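Local coordinates for alpha-glucosidase ([Eubacterium] rectale, PDB 6PNR), which acts as a family 31 glycoside hydrolase, a sulfoquinovosidase that probably cleaves the alpha-glycosidic bond of sulfoquinovosides derived from sulfolipid, at residues 284-289 / 389-394; 321-326 / 368-373. One frame throughout, in Å; residues are numbered along the deposited sequence.

Contact 1. Residues 284-289 / 389-394; sequences GKRLQW and ADFGEY. With 9VH ([(3~{S},4~{R},5~{R})-4,5-bis(oxidanyl)piperidin-3-yl]methanesulfonic acid), chain C.
Trp289 and Phe391 form the tight part of this contact: CZ2 of Trp289 comes within 3.6 Å of CE2 of Phe391, and the indole CH2 lies over a face of the phenyl ring. Their planes are inclined at 58°. The sulfonate of the inhibitor 9VH sits against these rings. Trp289 NE1 gives an almost straight bond to its O3 (3.2 Å, 169°), a weak one coming from the backbone N of Leu287. Arg286, its chain bent at chi3 (60°), brings its guanidinium edge to the sulfonate: NH2 bonds O2 at 2.9 Å and NE bonds O1 at 3.2 Å. NH1 turns instead to the carbonyl of Phe352. The looser side lies beyond NH2, where Arg286 NH2 and Phe391 CZ stay 4.0 Å apart and a water bridges NH2 to Tyr394 OH. With an alanine in place of Arg286, sulfonate O1 and O2 would probably lose their charged mate, and the bridging water one of its anchors. A guanidinium, an indole N-H and a backbone N-H converging on three sulfonate oxygens make this a pocket for an anionic sugar, consistent with selectivity for sulfoquinovose.

Contact 2. Residues 321-326 / 368-373; sequences PYLVND and FEWFKD
Leu323 reaches from its strand toward the helix and meets the rim of two aromatic side chains, Trp370 and Phe371. Its CB points at the helix but stays clear of both rings. CG, set beside the backbone N (chi1 -66°), comes to 4.5 Å from CE2 of Phe371. From there the branches divide. CD1 carries the main contact: it lies at the edge of the indole, 3.7 Å from CH2 of Trp370, and also near the edge of the phenyl ring, 4.4 Å from CE2 of Phe371. Leu323 CD2 stands a little farther off, 4.6 Å from Phe371 CE2. Trp370 comes to meet the leucine from the opposite direction, its CG anti to the backbone N (chi1 175°), while its NE1 is bonded to Glu332. At the start of the strand segment, Pro321 CA approaches CZ of Phe371 at 4.0 Å. The join is thus apolar, a leucine methyl against two ring edges and the proline CA beside one ring. Leu323 also packs on Leu329 and Tyr330 of helix 328-335, and Phe371 meets the rings of Trp291 and Trp419. Strand 322-324, which pairs with strand 356-359, is thereby fitted against helix 365-380, with helix 408-429 touching Pro321 and Phe368.

In the fold
The segments follow one another as 284-289, 321-326, 368-373 and 389-394, so both halves of contact 2 fall between those of contact 1. The contact centres lie about 13 Å apart within the family 31 TIM-barrel domain. Strands 314-319 and 386-389 are parallel neighbours in the barrel sheet; segment 321-326 follows the first, segment 389-394 follows the second, and helix 365-380 lies between them in sequence. The contacts also touch: Trp289 O accepts a probable hydrogen bond from Val324 N, and Gln288 NE2 probably bonds Asp326 OD1. Contact 1 lines the inhibitor pocket, while contact 2 joins strand 322-324, linked through Val324 to the sulfonate-binding segment 284-289, to helix 365-380.

Contact 1. Residues 284-289 / 389-394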
loop_
_atom_site.group_PDB
_atom_site.type_symbol
_atom_site.label_atom_id
_atom_site.label_comp_id
_atom_site.label_asym_id
_atom_site.label_seq_id
_atom_site.Cartn_x
_atom_site.Cartn_y
_atom_site.Cartn_z
ATOM N N GLY A 284 -11.144 4.641 24.599
ATOM C CA GLY A 284 -10.731 4.758 25.992
ATOM C C GLY A 284 -11.442 5.928 26.657
ATOM O O GLY A 284 -12.556 6.278 26.280
ATOM N N LYS A 285 -10.768 6.529 27.643
ATOM C CA LYS A 285 -11.343 7.639 28.398
ATOM C C LYS A 285 -11.030 8.935 27.647
ATOM O O LYS A 285 -9.892 9.411 27.646
ATOM C CB LYS A 285 -10.809 7.647 29.826
ATOM C CG LYS A 285 -11.553 8.604 30.764
ATOM C CD LYS A 285 -11.024 8.518 32.191
ATOM C CE LYS A 285 -11.417 7.201 32.886
ATOM N NZ LYS A 285 -10.357 6.749 33.856
ATOM N N ARG A 286 -12.032 9.482 26.959
ATOM C CA ARG A 286 -11.858 10.730 26.236
ATOM C C ARG A 286 -12.566 11.857 26.999
ATOM O O ARG A 286 -12.839 11.738 28.207
ATOM C CB ARG A 286 -12.361 10.547 24.796
ATOM C CG ARG A 286 -11.813 9.274 24.135
ATOM C CD ARG A 286 -12.109 9.216 22.632
ATOM N NE ARG A 286 -11.506 10.337 21.927
ATOM C CZ ARG A 286 -11.527 10.503 20.611
ATOM N NH1 ARG A 286 -12.118 9.605 19.835
ATOM N NH2 ARG A 286 -10.944 11.566 20.068
ATOM N N LEU A 287 -12.845 12.953 26.299
ATOM C CA LEU A 287 -13.284 14.202 26.896
ATOM C C LEU A 287 -14.626 14.619 26.319
ATOM O O LEU A 287 -14.969 14.269 25.188
ATOM C CB LEU A 287 -12.279 15.323 26.624
ATOM C CG LEU A 287 -10.842 15.060 27.063
ATOM C CD1 LEU A 287 -9.933 16.242 26.693
ATOM C CD2 LEU A 287 -10.876 14.809 28.559
ATOM N N GLN A 288 -15.352 15.434 27.081
ATOM C CA GLN A 288 -16.586 16.052 26.600
ATOM C C GLN A 288 -16.238 17.380 25.928
ATOM O O GLN A 288 -15.721 18.294 26.584
ATOM C CB GLN A 288 -17.569 16.241 27.764
ATOM C CG GLN A 288 -18.836 17.035 27.447
ATOM C CD GLN A 288 -19.764 16.362 26.442
ATOM O OE1 GLN A 288 -19.507 15.259 25.957
ATOM N NE2 GLN A 288 -20.857 17.036 26.127
ATOM N N TRP A 289 -16.518 17.496 24.621
ATOM C CA TRP A 289 -16.038 18.646 23.834
ATOM C C TRP A 289 -17.043 19.800 23.921
ATOM O O TRP A 289 -17.794 20.113 22.993
ATOM C CB TRP A 289 -15.754 18.235 22.393
ATOM C CG TRP A 289 -14.607 17.251 22.264
ATOM C CD1 TRP A 289 -13.913 16.657 23.286
ATOM C CD2 TRP A 289 -14.027 16.759 21.051
ATOM N NE1 TRP A 289 -12.952 15.819 22.778
ATOM C CE2 TRP A 289 -12.998 15.867 21.412
ATOM C CE3 TRP A 289 -14.273 16.993 19.693
ATOM C CZ2 TRP A 289 -12.218 15.215 20.473
ATOM C CZ3 TRP A 289 -13.501 16.335 18.760
ATOM C CH2 TRP A 289 -12.480 15.459 19.155
ATOM N N ALA A 389 -4.098 22.933 23.220
ATOM C CA ALA A 389 -4.924 23.453 22.129
ATOM C C ALA A 389 -4.822 22.442 20.991
ATOM O O ALA A 389 -3.927 22.512 20.144
ATOM C CB ALA A 389 -4.474 24.855 21.704
ATOM N N ASP A 390 -5.777 21.520 20.962
ATOM C CA ASP A 390 -5.627 20.234 20.314
ATOM C C ASP A 390 -6.246 20.239 18.920
ATOM O O ASP A 390 -6.971 21.154 18.527
ATOM C CB ASP A 390 -6.283 19.175 21.201
ATOM C CG ASP A 390 -5.869 17.769 20.862
ATOM O OD1 ASP A 390 -4.924 17.540 20.065
ATOM O OD2 ASP A 390 -6.513 16.879 21.424
ATOM N N PHE A 391 -5.936 19.186 18.171
ATOM C CA PHE A 391 -6.522 18.894 16.869
ATOM C C PHE A 391 -6.285 20.005 15.853
ATOM O O PHE A 391 -5.350 20.794 15.991
ATOM C CB PHE A 391 -8.017 18.602 17.010
ATOM C CG PHE A 391 -8.319 17.243 17.613
ATOM C CD1 PHE A 391 -8.362 16.109 16.815
ATOM C CD2 PHE A 391 -8.557 17.105 18.969
ATOM C CE1 PHE A 391 -8.656 14.854 17.363
ATOM C CE2 PHE A 391 -8.844 15.851 19.529
ATOM C CZ PHE A 391 -8.881 14.729 18.724
ATOM N N GLY A 392 -7.133 20.062 14.828
ATOM C CA GLY A 392 -6.925 20.916 13.676
ATOM C C GLY A 392 -6.702 20.168 12.375
ATOM O O GLY A 392 -6.565 20.819 11.333
ATOM N N GLU A 393 -6.682 18.830 12.393
ATOM C CA GLU A 393 -6.334 18.017 11.227
ATOM C C GLU A 393 -7.536 17.419 10.511
ATOM O O GLU A 393 -7.353 16.748 9.489
ATOM C CB GLU A 393 -5.405 16.854 11.621
ATOM C CG GLU A 393 -4.293 17.183 12.600
ATOM C CD GLU A 393 -4.744 17.073 14.054
ATOM O OE1 GLU A 393 -5.966 16.964 14.286
ATOM O OE2 GLU A 393 -3.879 17.091 14.956
ATOM N N TYR A 394 -8.751 17.612 11.021
ATOM C CA TYR A 394 -9.879 16.770 10.630
ATOM C C TYR A 394 -10.823 17.434 9.639
ATOM O O TYR A 394 -11.985 17.025 9.557
ATOM C CB TYR A 394 -10.700 16.360 11.856
ATOM C CG TYR A 394 -10.221 15.157 12.640
ATOM C CD1 TYR A 394 -8.986 15.150 13.246
ATOM C CD2 TYR A 394 -11.051 14.056 12.828
ATOM C CE1 TYR A 394 -8.564 14.068 13.992
ATOM C CE2 TYR A 394 -10.644 12.971 13.587
ATOM C CZ TYR A 394 -9.393 12.984 14.158
ATOM O OH TYR A 394 -8.952 11.920 14.910
HETATM O O1 9VH C . -9.607 11.852 23.974
HETATM S S1 9VH C . -9.767 13.222 23.518
HETATM O O2 9VH C . -9.785 13.269 22.076
HETATM O O3 9VH C . -10.893 13.859 24.155
HETATM C C1 9VH C . -8.306 14.054 24.076
HETATM C C2 9VH C . -7.005 13.562 23.428
HETATM C C3 9VH C . -6.953 14.099 22.006
HETATM N N1 9VH C . -5.678 14.005 21.297
HETATM C C4 9VH C . -4.563 14.531 22.085
HETATM C C5 9VH C . -4.497 13.826 23.430
HETATM O O4 9VH C . -3.395 14.362 24.159
HETATM C C6 9VH C . -5.786 14.054 24.208
HETATM O O5 9VH C . -5.725 13.407 25.476
HETATM O O HOH W 1 -10.544 11.497 17.213
#

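Contact 2. Residues 321-326 / 368-373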
loop_
_atom_site.group_PDB
_atom_site.type_symbol
_atom_site.label_atom_id
_atom_site.label_comp_id
_atom_site.label_asym_id
_atom_site.label_seq_id
_atom_site.Cartn_x
_atom_site.Cartn_y
_atom_site.Cartn_z
ATOM N N PRO A 321 -10.941 22.839 18.312
ATOM C CA PRO A 321 -11.819 23.732 17.538
ATOM C C PRO A 321 -13.125 23.090 17.089
ATOM O O PRO A 321 -13.755 23.572 16.140
ATOM C CB PRO A 321 -10.945 24.113 16.345
ATOM C CG PRO A 321 -10.144 22.897 16.095
ATOM C CD PRO A 321 -9.910 22.236 17.449
ATOM N N TYR A 322 -13.552 22.022 17.763
ATOM C CA TYR A 322 -14.791 21.322 17.445
ATOM C C TYR A 322 -15.692 21.295 18.674
ATOM O O TYR A 322 -15.240 21.527 19.797
ATOM C CB TYR A 322 -14.506 19.890 16.963
ATOM C CG TYR A 322 -13.312 19.800 16.020
ATOM C CD1 TYR A 322 -13.291 20.506 14.826
ATOM C CD2 TYR A 322 -12.209 19.003 16.327
ATOM C CE1 TYR A 322 -12.206 20.428 13.955
ATOM C CE2 TYR A 322 -11.129 18.911 15.460
ATOM C CZ TYR A 322 -11.129 19.638 14.288
ATOM O OH TYR A 322 -10.056 19.565 13.438
ATOM N N LEU A 323 -16.976 20.991 18.467
ATOM C CA LEU A 323 -17.947 20.965 19.565
ATOM C C LEU A 323 -18.877 19.778 19.385
ATOM O O LEU A 323 -19.516 19.652 18.338
ATOM C CB LEU A 323 -18.753 22.269 19.606
ATOM C CG LEU A 323 -17.928 23.493 19.947
ATOM C CD1 LEU A 323 -18.708 24.776 19.607
ATOM C CD2 LEU A 323 -17.548 23.426 21.434
ATOM N N VAL A 324 -18.950 18.905 20.395
ATOM C CA VAL A 324 -19.810 17.727 20.303
ATOM C C VAL A 324 -21.279 18.158 20.332
ATOM O O VAL A 324 -21.662 19.108 21.027
ATOM C CB VAL A 324 -19.477 16.730 21.435
ATOM C CG1 VAL A 324 -19.748 17.340 22.813
ATOM C CG2 VAL A 324 -20.245 15.416 21.260
ATOM N N ASN A 325 -22.115 17.442 19.589
ATOM C CA ASN A 325 -23.466 17.911 19.290
ATOM C C ASN A 325 -24.460 17.768 20.450
ATOM O O ASN A 325 -25.644 18.038 20.251
ATOM C CB ASN A 325 -24.010 17.202 18.046
ATOM C CG ASN A 325 -24.268 15.731 18.264
ATOM O OD1 ASN A 325 -23.858 15.155 19.268
ATOM N ND2 ASN A 325 -24.946 15.106 17.302
ATOM N N ASP A 326 -24.044 17.368 21.649
ATOM C CA ASP A 326 -24.951 17.443 22.789
ATOM C C ASP A 326 -24.511 18.488 23.806
ATOM O O ASP A 326 -25.041 18.517 24.921
ATOM C CB ASP A 326 -25.137 16.063 23.446
ATOM C CG ASP A 326 -23.866 15.526 24.120
ATOM O OD1 ASP A 326 -22.805 16.181 24.047
ATOM O OD2 ASP A 326 -23.936 14.432 24.734
ATOM N N PHE A 368 -14.987 33.073 14.213
ATOM C CA PHE A 368 -13.630 33.174 14.752
ATOM C C PHE A 368 -13.608 33.995 16.039
ATOM O O PHE A 368 -13.102 33.539 17.073
ATOM C CB PHE A 368 -12.708 33.775 13.678
ATOM C CG PHE A 368 -11.234 33.827 14.044
ATOM C CD1 PHE A 368 -10.691 34.959 14.634
ATOM C CD2 PHE A 368 -10.382 32.778 13.730
ATOM C CE1 PHE A 368 -9.328 35.027 14.938
ATOM C CE2 PHE A 368 -9.024 32.833 14.049
ATOM C CZ PHE A 368 -8.494 33.953 14.633
ATOM N N GLU A 369 -14.180 35.203 16.006
ATOM C CA GLU A 369 -14.249 36.033 17.207
ATOM C C GLU A 369 -15.059 35.357 18.308
ATOM O O GLU A 369 -14.702 35.430 19.490
ATOM C CB GLU A 369 -14.850 37.399 16.863
ATOM C CG GLU A 369 -13.942 38.247 16.007
ATOM C CD GLU A 369 -12.666 38.605 16.739
ATOM O OE1 GLU A 369 -12.759 38.955 17.935
ATOM O OE2 GLU A 369 -11.577 38.517 16.131
ATOM N N TRP A 370 -16.152 34.693 17.939
ATOM C CA TRP A 370 -16.944 33.963 18.923
ATOM C C TRP A 370 -16.095 32.921 19.643
ATOM O O TRP A 370 -16.147 32.806 20.872
ATOM C CB TRP A 370 -18.140 33.310 18.230
ATOM C CG TRP A 370 -19.003 32.421 19.087
ATOM C CD1 TRP A 370 -19.898 32.814 20.039
ATOM C CD2 TRP A 370 -19.094 30.985 19.021
ATOM N NE1 TRP A 370 -20.527 31.714 20.584
ATOM C CE2 TRP A 370 -20.052 30.582 19.975
ATOM C CE3 TRP A 370 -18.453 30.005 18.253
ATOM C CZ2 TRP A 370 -20.385 29.238 20.182
ATOM C CZ3 TRP A 370 -18.789 28.665 18.459
ATOM C CH2 TRP A 370 -19.747 28.299 19.415
ATOM N N PHE A 371 -15.294 32.156 18.898
ATOM C CA PHE A 371 -14.524 31.104 19.554
ATOM C C PHE A 371 -13.401 31.698 20.388
ATOM O O PHE A 371 -13.106 31.210 21.488
ATOM C CB PHE A 371 -13.984 30.097 18.533
ATOM C CG PHE A 371 -13.791 28.711 19.113
ATOM C CD1 PHE A 371 -12.604 28.361 19.721
ATOM C CD2 PHE A 371 -14.824 27.792 19.110
ATOM C CE1 PHE A 371 -12.434 27.097 20.284
ATOM C CE2 PHE A 371 -14.664 26.527 19.670
ATOM C CZ PHE A 371 -13.470 26.184 20.259
ATOM N N LYS A 372 -12.788 32.774 19.895
ATOM C CA LYS A 372 -11.847 33.527 20.704
ATOM C C LYS A 372 -12.488 33.958 22.020
ATOM O O LYS A 372 -11.873 33.840 23.087
ATOM C CB LYS A 372 -11.342 34.736 19.904
ATOM C CG LYS A 372 -10.164 35.450 20.529
ATOM C CD LYS A 372 -9.920 36.819 19.891
ATOM C CE LYS A 372 -9.851 36.761 18.377
ATOM N NZ LYS A 372 -9.498 38.120 17.834
ATOM N N ASP A 373 -13.736 34.433 21.970
ATOM C CA ASP A 373 -14.403 34.867 23.199
ATOM C C ASP A 373 -14.705 33.692 24.126
ATOM O O ASP A 373 -14.718 33.863 25.352
ATOM C CB ASP A 373 -15.694 35.623 22.869
ATOM C CG ASP A 373 -15.436 37.039 22.345
ATOM O OD1 ASP A 373 -14.314 37.563 22.505
ATOM O OD2 ASP A 373 -16.372 37.630 21.772
#